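Local coordinates for protein putative NADP oxidoreductase BF3122 (Bacteroides fragilis, PDB 3D1L) that is a putative NADP-dependent oxidoreductase that probably binds its dinucleotide on a Rossmann-type domain and pairs through a helical C-terminal domain, at residues T23-A26 against K27-R31; H100-G103 against S104-M107; N200-F203 against D204-L207. All coordinates share one frame; numbering follows the deposited sequence.

Interaction 1 of 3, residues T23-A26 against K27-R31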
ATOM      1  N   THR B  23      17.593  -1.603 -13.799  1.00 40.29           N
ATOM      2  CA  THR B  23      17.081  -2.911 -14.209  1.00 40.47           C
ATOM      3  C   THR B  23      15.783  -2.763 -14.999  1.00 40.78           C
ATOM      4  O   THR B  23      15.665  -3.263 -16.119  1.00 42.25           O
ATOM      5  CB  THR B  23      16.894  -3.821 -12.963  1.00 40.78           C
ATOM      6  OG1 THR B  23      18.183  -4.119 -12.400  1.00 41.64           O
ATOM      7  CG2 THR B  23      16.164  -5.124 -13.291  1.00 39.76           C
ATOM      8  N   ASN B  24      14.832  -2.028 -14.441  1.00 40.05           N
ATOM      9  CA  ASN B  24      13.560  -1.800 -15.101  1.00 40.58           C
ATOM     10  C   ASN B  24      13.688  -0.974 -16.388  1.00 40.27           C
ATOM     11  O   ASN B  24      13.091  -1.309 -17.397  1.00 40.73           O
ATOM     12  CB  ASN B  24      12.573  -1.147 -14.118  1.00 39.85           C
ATOM     13  CG  ASN B  24      12.004  -2.148 -13.109  1.00 41.27           C
ATOM     14  OD1 ASN B  24      11.128  -2.944 -13.444  1.00 42.15           O
ATOM     15  ND2 ASN B  24      12.505  -2.111 -11.870  1.00 40.18           N
ATOM     16  N   LEU B  25      14.479   0.092 -16.343  1.00 40.33           N
ATOM     17  CA  LEU B  25      14.705   0.924 -17.514  1.00 40.42           C
ATOM     18  C   LEU B  25      15.426   0.127 -18.586  1.00 40.95           C
ATOM     19  O   LEU B  25      15.130   0.267 -19.747  1.00 42.11           O
ATOM     20  CB  LEU B  25      15.505   2.178 -17.156  1.00 39.72           C
ATOM     21  CG  LEU B  25      15.870   3.167 -18.272  1.00 39.30           C
ATOM     22  CD1 LEU B  25      14.633   3.681 -19.053  1.00 36.76           C
ATOM     23  CD2 LEU B  25      16.643   4.346 -17.710  1.00 39.85           C
ATOM     24  N   ALA B  26      16.382  -0.708 -18.204  1.00 41.90           N
ATOM     25  CA  ALA B  26      17.063  -1.552 -19.211  1.00 42.73           C
ATOM     26  C   ALA B  26      16.125  -2.542 -19.874  1.00 42.56           C
ATOM     27  O   ALA B  26      16.177  -2.703 -21.080  1.00 44.61           O
ATOM     28  CB  ALA B  26      18.299  -2.268 -18.618  1.00 41.95           C
ATOM     29  N   LYS B  27      15.262  -3.189 -19.100  1.00 42.60           N
ATOM     30  CA  LYS B  27      14.309  -4.164 -19.659  1.00 42.90           C
ATOM     31  C   LYS B  27      13.314  -3.522 -20.647  1.00 42.79           C
ATOM     32  O   LYS B  27      13.047  -4.078 -21.704  1.00 42.71           O
ATOM     33  CB  LYS B  27      13.568  -4.908 -18.541  1.00 42.58           C
ATOM     34  CG  LYS B  27      14.439  -5.975 -17.827  1.00 43.98           C
ATOM     35  CD  LYS B  27      13.912  -6.295 -16.398  1.00 44.24           C
ATOM     36  CE  LYS B  27      12.722  -7.241 -16.394  1.00 45.81           C
ATOM     37  NZ  LYS B  27      12.380  -7.759 -15.025  1.00 45.29           N
ATOM     38  N   ALA B  28      12.812  -2.332 -20.306  1.00 41.97           N
ATOM     39  CA  ALA B  28      11.891  -1.605 -21.155  1.00 41.81           C
ATOM     40  C   ALA B  28      12.558  -1.201 -22.482  1.00 42.01           C
ATOM     41  O   ALA B  28      11.947  -1.339 -23.543  1.00 41.79           O
ATOM     42  CB  ALA B  28      11.336  -0.403 -20.423  1.00 41.48           C
ATOM     43  N   LEU B  29      13.810  -0.734 -22.423  1.00 41.82           N
ATOM     44  CA  LEU B  29      14.581  -0.432 -23.648  1.00 40.95           C
ATOM     45  C   LEU B  29      14.802  -1.661 -24.523  1.00 41.90           C
ATOM     46  O   LEU B  29      14.549  -1.610 -25.714  1.00 42.21           O
ATOM     47  CB  LEU B  29      15.915   0.206 -23.300  1.00 40.38           C
ATOM     48  CG  LEU B  29      15.833   1.608 -22.673  1.00 40.93           C
ATOM     49  CD1 LEU B  29      17.135   1.929 -21.904  1.00 36.17           C
ATOM     50  CD2 LEU B  29      15.545   2.624 -23.765  1.00 39.06           C
ATOM     51  N   TYR B  30      15.290  -2.747 -23.914  1.00 42.47           N
ATOM     52  CA  TYR B  30      15.471  -4.069 -24.551  1.00 42.71           C
ATOM     53  C   TYR B  30      14.198  -4.633 -25.219  1.00 43.36           C
ATOM     54  O   TYR B  30      14.242  -5.160 -26.341  1.00 43.37           O
ATOM     55  CB  TYR B  30      16.020  -5.043 -23.489  1.00 41.59           C
ATOM     56  CG  TYR B  30      16.055  -6.487 -23.863  1.00 41.40           C
ATOM     57  CD1 TYR B  30      17.027  -6.977 -24.736  1.00 39.12           C
ATOM     58  CD2 TYR B  30      15.134  -7.385 -23.322  1.00 41.40           C
ATOM     59  CE1 TYR B  30      17.076  -8.303 -25.069  1.00 42.09           C
ATOM     60  CE2 TYR B  30      15.172  -8.719 -23.647  1.00 40.85           C
ATOM     61  CZ  TYR B  30      16.143  -9.180 -24.521  1.00 42.11           C
ATOM     62  OH  TYR B  30      16.194 -10.511 -24.861  1.00 42.35           O
ATOM     63  N   ARG B  31      13.066  -4.527 -24.527  1.00 44.56           N
ATOM     64  CA  ARG B  31      11.784  -4.977 -25.072  1.00 45.33           C
ATOM     65  C   ARG B  31      11.321  -4.138 -26.258  1.00 45.34           C
ATOM     66  O   ARG B  31      10.627  -4.646 -27.152  1.00 45.62           O
ATOM     67  CB  ARG B  31      10.706  -5.005 -23.986  1.00 45.71           C
ATOM     68  CG  ARG B  31      10.874  -6.170 -23.033  1.00 48.15           C
ATOM     69  CD  ARG B  31      10.093  -5.979 -21.750  1.00 51.53           C
ATOM     70  NE  ARG B  31      10.300  -7.139 -20.879  1.00 55.11           N
ATOM     71  CZ  ARG B  31      10.217  -7.125 -19.548  1.00 57.09           C
ATOM     72  NH1 ARG B  31       9.941  -5.998 -18.893  1.00 57.21           N
ATOM     73  NH2 ARG B  31      10.426  -8.249 -18.868  1.00 57.37           N
TER
HETATM   74  O   HOH W   1      11.667  -5.838 -13.009  1.00 54.29           O

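Interaction 2 of 3, residues H100-G103 against S104-M107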
ATOM      1  N   HIS B 100      22.381  11.029 -16.253  1.00 39.58           N
ATOM      2  CA  HIS B 100      22.096  10.323 -15.017  1.00 39.83           C
ATOM      3  C   HIS B 100      20.598  10.253 -14.808  1.00 39.75           C
ATOM      4  O   HIS B 100      19.839  10.890 -15.531  1.00 39.35           O
ATOM      5  CB  HIS B 100      22.836  10.921 -13.837  1.00 39.04           C
ATOM      6  CG  HIS B 100      22.381  12.283 -13.458  1.00 40.59           C
ATOM      7  ND1 HIS B 100      21.187  12.512 -12.798  1.00 41.27           N
ATOM      8  CD2 HIS B 100      22.962  13.496 -13.618  1.00 42.20           C
ATOM      9  CE1 HIS B 100      21.062  13.807 -12.559  1.00 39.75           C
ATOM     10  NE2 HIS B 100      22.120  14.426 -13.050  1.00 42.68           N
ATOM     11  N   THR B 101      20.184   9.450 -13.841  1.00 40.21           N
ATOM     12  CA  THR B 101      18.777   9.145 -13.630  1.00 40.90           C
ATOM     13  C   THR B 101      18.262   9.622 -12.271  1.00 40.93           C
ATOM     14  O   THR B 101      17.220   9.144 -11.786  1.00 42.21           O
ATOM     15  CB  THR B 101      18.565   7.647 -13.720  1.00 40.35           C
ATOM     16  OG1 THR B 101      19.475   7.000 -12.832  1.00 39.48           O
ATOM     17  CG2 THR B 101      18.855   7.153 -15.130  1.00 41.17           C
ATOM     18  N   ALA B 102      18.998  10.513 -11.621  1.00 41.09           N
ATOM     19  CA  ALA B 102      18.639  10.911 -10.262  1.00 40.78           C
ATOM     20  C   ALA B 102      17.692  12.096 -10.260  1.00 41.89           C
ATOM     21  O   ALA B 102      17.882  13.051 -11.005  1.00 41.67           O
ATOM     22  CB  ALA B 102      19.847  11.216  -9.459  1.00 40.01           C
ATOM     23  N   GLY B 103      16.676  12.026  -9.395  1.00 42.84           N
ATOM     24  CA  GLY B 103      15.730  13.121  -9.197  1.00 43.50           C
ATOM     25  C   GLY B 103      16.346  14.367  -8.569  1.00 44.54           C
ATOM     26  O   GLY B 103      15.944  15.497  -8.876  1.00 44.33           O
ATOM     27  N   SER B 104      17.318  14.175  -7.683  1.00 44.19           N
ATOM     28  CA  SER B 104      17.758  15.285  -6.855  1.00 44.00           C
ATOM     29  C   SER B 104      19.236  15.602  -7.082  1.00 44.60           C
ATOM     30  O   SER B 104      19.876  16.198  -6.230  1.00 45.14           O
ATOM     31  CB  SER B 104      17.445  15.022  -5.380  1.00 43.98           C
ATOM     32  OG  SER B 104      16.054  15.174  -5.094  1.00 42.41           O
ATOM     33  N   ILE B 105      19.771  15.196  -8.227  1.00 44.50           N
ATOM     34  CA  ILE B 105      21.115  15.603  -8.631  1.00 44.98           C
ATOM     35  C   ILE B 105      20.976  16.566  -9.806  1.00 45.12           C
ATOM     36  O   ILE B 105      20.309  16.242 -10.787  1.00 45.38           O
ATOM     37  CB  ILE B 105      21.986  14.403  -9.043  1.00 44.58           C
ATOM     38  CG1 ILE B 105      22.265  13.482  -7.858  1.00 45.19           C
ATOM     39  CG2 ILE B 105      23.317  14.852  -9.643  1.00 44.85           C
ATOM     40  CD1 ILE B 105      23.060  12.211  -8.301  1.00 45.71           C
ATOM     41  N   PRO B 106      21.611  17.748  -9.724  1.00 46.08           N
ATOM     42  CA  PRO B 106      21.486  18.709 -10.827  1.00 46.35           C
ATOM     43  C   PRO B 106      22.145  18.188 -12.091  1.00 47.12           C
ATOM     44  O   PRO B 106      23.087  17.389 -12.009  1.00 47.65           O
ATOM     45  CB  PRO B 106      22.229  19.945 -10.314  1.00 46.19           C
ATOM     46  CG  PRO B 106      23.069  19.482  -9.212  1.00 46.26           C
ATOM     47  CD  PRO B 106      22.473  18.249  -8.635  1.00 45.85           C
HETATM   48  N   MSE B 107      21.660  18.621 -13.255  1.00 47.79           N
HETATM   49  CA  MSE B 107      22.302  18.260 -14.523  1.00 48.61           C
HETATM   50  C   MSE B 107      23.744  18.745 -14.601  1.00 49.12           C
HETATM   51  O   MSE B 107      24.567  18.118 -15.268  1.00 49.62           O
HETATM   52  CB  MSE B 107      21.533  18.833 -15.705  1.00 48.82           C
HETATM   53  CG  MSE B 107      22.066  18.405 -17.052  1.00 48.62           C
HETATM   54 SE   MSE B 107      21.032  19.134 -18.526  0.70 49.29          SE
HETATM   55  CE  MSE B 107      21.532  20.993 -18.414  1.00 48.28           C
TER

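Interaction 3 of 3, residues N200-F203 against D204-L207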
ATOM      1  N   ASN B 200       0.317 -11.901  15.105  1.00 47.65           N
ATOM      2  CA  ASN B 200       0.120 -13.136  14.329  1.00 47.77           C
ATOM      3  C   ASN B 200      -0.998 -13.028  13.297  1.00 47.37           C
ATOM      4  O   ASN B 200      -1.869 -13.891  13.196  1.00 46.58           O
ATOM      5  CB  ASN B 200      -0.097 -14.344  15.264  1.00 47.81           C
ATOM      6  CG  ASN B 200       0.991 -14.464  16.313  1.00 48.36           C
ATOM      7  OD1 ASN B 200       0.710 -14.456  17.506  1.00 49.32           O
ATOM      8  ND2 ASN B 200       2.245 -14.527  15.872  1.00 48.31           N
ATOM      9  N   LEU B 201      -0.958 -11.930  12.545  1.00 47.41           N
ATOM     10  CA  LEU B 201      -1.889 -11.677  11.456  1.00 46.62           C
ATOM     11  C   LEU B 201      -1.074 -11.289  10.235  1.00 46.68           C
ATOM     12  O   LEU B 201      -0.048 -10.601  10.371  1.00 45.56           O
ATOM     13  CB  LEU B 201      -2.883 -10.575  11.829  1.00 46.58           C
ATOM     14  CG  LEU B 201      -3.979 -10.939  12.834  1.00 46.09           C
ATOM     15  CD1 LEU B 201      -4.703  -9.688  13.309  1.00 45.18           C
ATOM     16  CD2 LEU B 201      -4.958 -11.951  12.254  1.00 45.93           C
ATOM     17  N   PRO B 202      -1.499 -11.765   9.046  1.00 46.92           N
ATOM     18  CA  PRO B 202      -0.754 -11.459   7.829  1.00 47.23           C
ATOM     19  C   PRO B 202      -1.023 -10.027   7.323  1.00 47.53           C
ATOM     20  O   PRO B 202      -2.121  -9.480   7.517  1.00 47.37           O
ATOM     21  CB  PRO B 202      -1.249 -12.500   6.831  1.00 47.24           C
ATOM     22  CG  PRO B 202      -2.597 -12.913   7.324  1.00 47.33           C
ATOM     23  CD  PRO B 202      -2.683 -12.609   8.788  1.00 46.73           C
ATOM     24  N   PHE B 203      -0.015  -9.446   6.678  1.00 47.12           N
ATOM     25  CA  PHE B 203      -0.121  -8.104   6.135  1.00 46.64           C
ATOM     26  C   PHE B 203      -1.240  -8.008   5.105  1.00 46.52           C
ATOM     27  O   PHE B 203      -1.899  -6.982   4.996  1.00 46.15           O
ATOM     28  CB  PHE B 203       1.210  -7.671   5.517  1.00 46.19           C
ATOM     29  CG  PHE B 203       1.075  -6.518   4.566  1.00 46.01           C
ATOM     30  CD1 PHE B 203       0.828  -5.220   5.055  1.00 42.70           C
ATOM     31  CD2 PHE B 203       1.136  -6.731   3.177  1.00 44.85           C
ATOM     32  CE1 PHE B 203       0.665  -4.154   4.168  1.00 44.50           C
ATOM     33  CE2 PHE B 203       0.986  -5.657   2.272  1.00 43.90           C
ATOM     34  CZ  PHE B 203       0.742  -4.374   2.771  1.00 43.54           C
ATOM     35  N   ASP B 204      -1.449  -9.098   4.380  1.00 46.58           N
ATOM     36  CA  ASP B 204      -2.371  -9.178   3.245  1.00 47.27           C
ATOM     37  C   ASP B 204      -3.796  -8.694   3.501  1.00 46.52           C
ATOM     38  O   ASP B 204      -4.485  -8.307   2.555  1.00 46.46           O
ATOM     39  CB  ASP B 204      -2.410 -10.621   2.730  1.00 47.81           C
ATOM     40  CG  ASP B 204      -1.029 -11.138   2.355  1.00 51.95           C
ATOM     41  OD1 ASP B 204      -0.530 -10.777   1.254  1.00 55.97           O
ATOM     42  OD2 ASP B 204      -0.439 -11.897   3.170  1.00 54.90           O
ATOM     43  N   VAL B 205      -4.237  -8.729   4.762  1.00 45.99           N
ATOM     44  CA  VAL B 205      -5.589  -8.271   5.132  1.00 45.66           C
ATOM     45  C   VAL B 205      -5.772  -6.763   4.887  1.00 45.24           C
ATOM     46  O   VAL B 205      -6.890  -6.239   4.935  1.00 45.23           O
ATOM     47  CB  VAL B 205      -5.967  -8.608   6.627  1.00 45.91           C
ATOM     48  CG1 VAL B 205      -5.987 -10.099   6.867  1.00 45.29           C
ATOM     49  CG2 VAL B 205      -5.041  -7.894   7.650  1.00 45.34           C
HETATM   50  N   MSE B 206      -4.657  -6.084   4.635  1.00 44.72           N
HETATM   51  CA  MSE B 206      -4.636  -4.644   4.448  1.00 44.18           C
HETATM   52  C   MSE B 206      -4.853  -4.257   2.990  1.00 44.28           C
HETATM   53  O   MSE B 206      -5.252  -3.136   2.708  1.00 45.06           O
HETATM   54  CB  MSE B 206      -3.301  -4.072   4.948  1.00 43.95           C
HETATM   55  CG  MSE B 206      -3.131  -4.027   6.467  1.00 42.46           C
HETATM   56 SE   MSE B 206      -4.348  -2.836   7.436  0.50 43.46          SE
HETATM   57  CE  MSE B 206      -5.352  -4.211   8.310  1.00 39.22           C
ATOM     58  N   LEU B 207      -4.603  -5.187   2.072  1.00 44.06           N
ATOM     59  CA  LEU B 207      -4.606  -4.895   0.635  1.00 44.32           C
ATOM     60  C   LEU B 207      -5.874  -4.224   0.088  1.00 44.92           C
ATOM     61  O   LEU B 207      -5.758  -3.220  -0.615  1.00 45.89           O
ATOM     62  CB  LEU B 207      -4.192  -6.123  -0.213  1.00 43.67           C
ATOM     63  CG  LEU B 207      -2.756  -6.641  -0.009  1.00 43.03           C
ATOM     64  CD1 LEU B 207      -2.552  -8.010  -0.708  1.00 42.97           C
ATOM     65  CD2 LEU B 207      -1.682  -5.624  -0.430  1.00 38.07           C
TER

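Interaction 1 of 3, residues T23-A26 against K27-R31
Lys-27 sits one helical turn beyond Thr-23, and the two side chains run alongside, pointing the same way. Its backbone N donates to Thr-23 O at 3.0 Å, while its CG and CD lie against the same oxygen; CD then meets Thr-23 CG2 at 4.0 Å. The chain runs back toward the start of the helix, and a bend at chi3 (79°) swings its end over toward Asn-24, where one water takes a bond from Lys-27 NZ (2.9 Å) and gives one to Asn-24 OD1 (3.0 Å). The same ammonium forms a salt bridge with Glu-131, which also receives Arg-31. Asn-24 ND2 donates to the backbone O of Asn-20 and of Ser-127. Ala-26 offers its carbonyl to Tyr-30 N over 3.0 Å in a nearly straight bond (173°), and its methyl packs on Leu-50 of helix 44-53. On the flank toward the sheet, Leu-29 crosses Leu-25, CD1 to CG at 4.0 Å, and both reach Ile-73 of strand 71-74. Ala-28 N on Asn-24 O and Leu-29 N on Leu-25 O fill out the i to i+4 series. The helix joins strands 12-16 and 35-40 in a beta-alpha-beta unit, after a glycine-rich turn consistent with a Rossmann dinucleotide site. Leucines thus seal the face on the sheet, while the lysine-water-asparagine bridge and the shared carboxylate of Glu-131 would hold the polar flank in place.

Interaction 2 of 3, residues H100-G103 against S104-M107
His-100, the last residue of strand 97-100, reaches across the following turn to the backbone of Ile-105 and Pro-106, and both of its ring nitrogens are engaged in hydrogen bonds. ND1 accepts from Ala-102 N at 3.2 Å, with the donor lying in the ring plane. NE2 donates to Pro-106 O at 3.3 Å; this bond is less regular, because the nitrogen stands 62° out of the carbonyl plane and so misses the lone pairs. Together the two bonds fix the rotation of the imidazole about its CB-CG bond, with ND1 as acceptor and NE2 as donor. Beside them, the ring's CE1 comes within 3.1 Å of Ile-105 O, which itself accepts from Arg-171.

Apolar contacts come from Ile-105, whose two branches are divided between two partners. CG2 lies over one face of the His-100 ring, 4.0 Å from its centroid in a CH-pi contact, and CD1 touches Ala-102 CB at 3.6 Å. With CG1 beside its own backbone N and CG2 anti to it (chi1 -66°), each branch is set toward its own neighbour. Trp-110 also meets the imidazole, with its ring plane inclined by about 25°.

Polar links outward leave from Ser-104, whose OG bonds to His-175 and to His-241 of the second subunit. The arrangement is a chain reversal at the C-terminal end of a parallel strand of the Rossmann-type sheet, opening the loop to strand 117-122 and held by a histidine bridging its two limbs, close to the mercaptopropionaldehyde pocket that includes His-175.

Interaction 3 of 3, residues N200-F203 against D204-L207
With chi1 at 161°, Phe-203 carries its ring roughly anti to its backbone N, and chi2 (73°) turns that ring so that CE1 approaches Met-206 and CE2 approaches Leu-207. Leu-207, whose CG stands beside its own backbone N, brings CD2 to 3.8 Å from CE2, the two side chains meeting at about a right angle. Met-206, a selenomethionine, puts its CB 4.0 Å from CE1, and bends at chi2 and chi3 then lead the selenium end away from the ring. Both approaches to the ring are oblique. In the backbone, Met-206 N donates to Phe-203 O over 2.9 Å, an i to i+3 bond with 155° at the hydrogen, and Leu-207 N repeats the step on Asp-204 O at 3.2 Å. The Met-206 CB also rests on Phe-203 O, at 3.2 Å. Val-205 sets CG2 against Pro-202 O at 3.3 Å; elsewhere on the turn, Asp-204 OD2 lies 3.8 Å from Pro-202 CB. The Phe-203 ring packs on Tyr-189 and Ala-193 of helix 168-198 and on Pro-222 of the second subunit; Asp-204 packs on Arg-162 of that subunit, and Pro-202 on its Tyr-164. Asn-200, at positive phi, closes the preceding helix as the C-prime residue of a Schellman motif. The arrangement is a helix-to-helix connection: a Schellman end, a proline link and a 3-10 turn leading into helix 207-219 at the dimer interface.

From the N terminus the three contacts follow one another in series, with none nested in or crossing another, and each joins consecutive residues. Interaction 1 lies within the first helix of the Rossmann-type domain, in the crossover from strand 12-16 to strand 35-40. Interaction 2 closes a short turn after strand 97-100, on the way to strand 117-122; its nearest atoms come within about 4 Å of interaction 1 without touching. Beyond the long helix 168-198, interaction 3 forms the connection into helix 207-219, its centre about 36 Å from that of interaction 2. Interaction 1 stays within its own subunit, whereas interactions 2 and 3 both reach the second subunit.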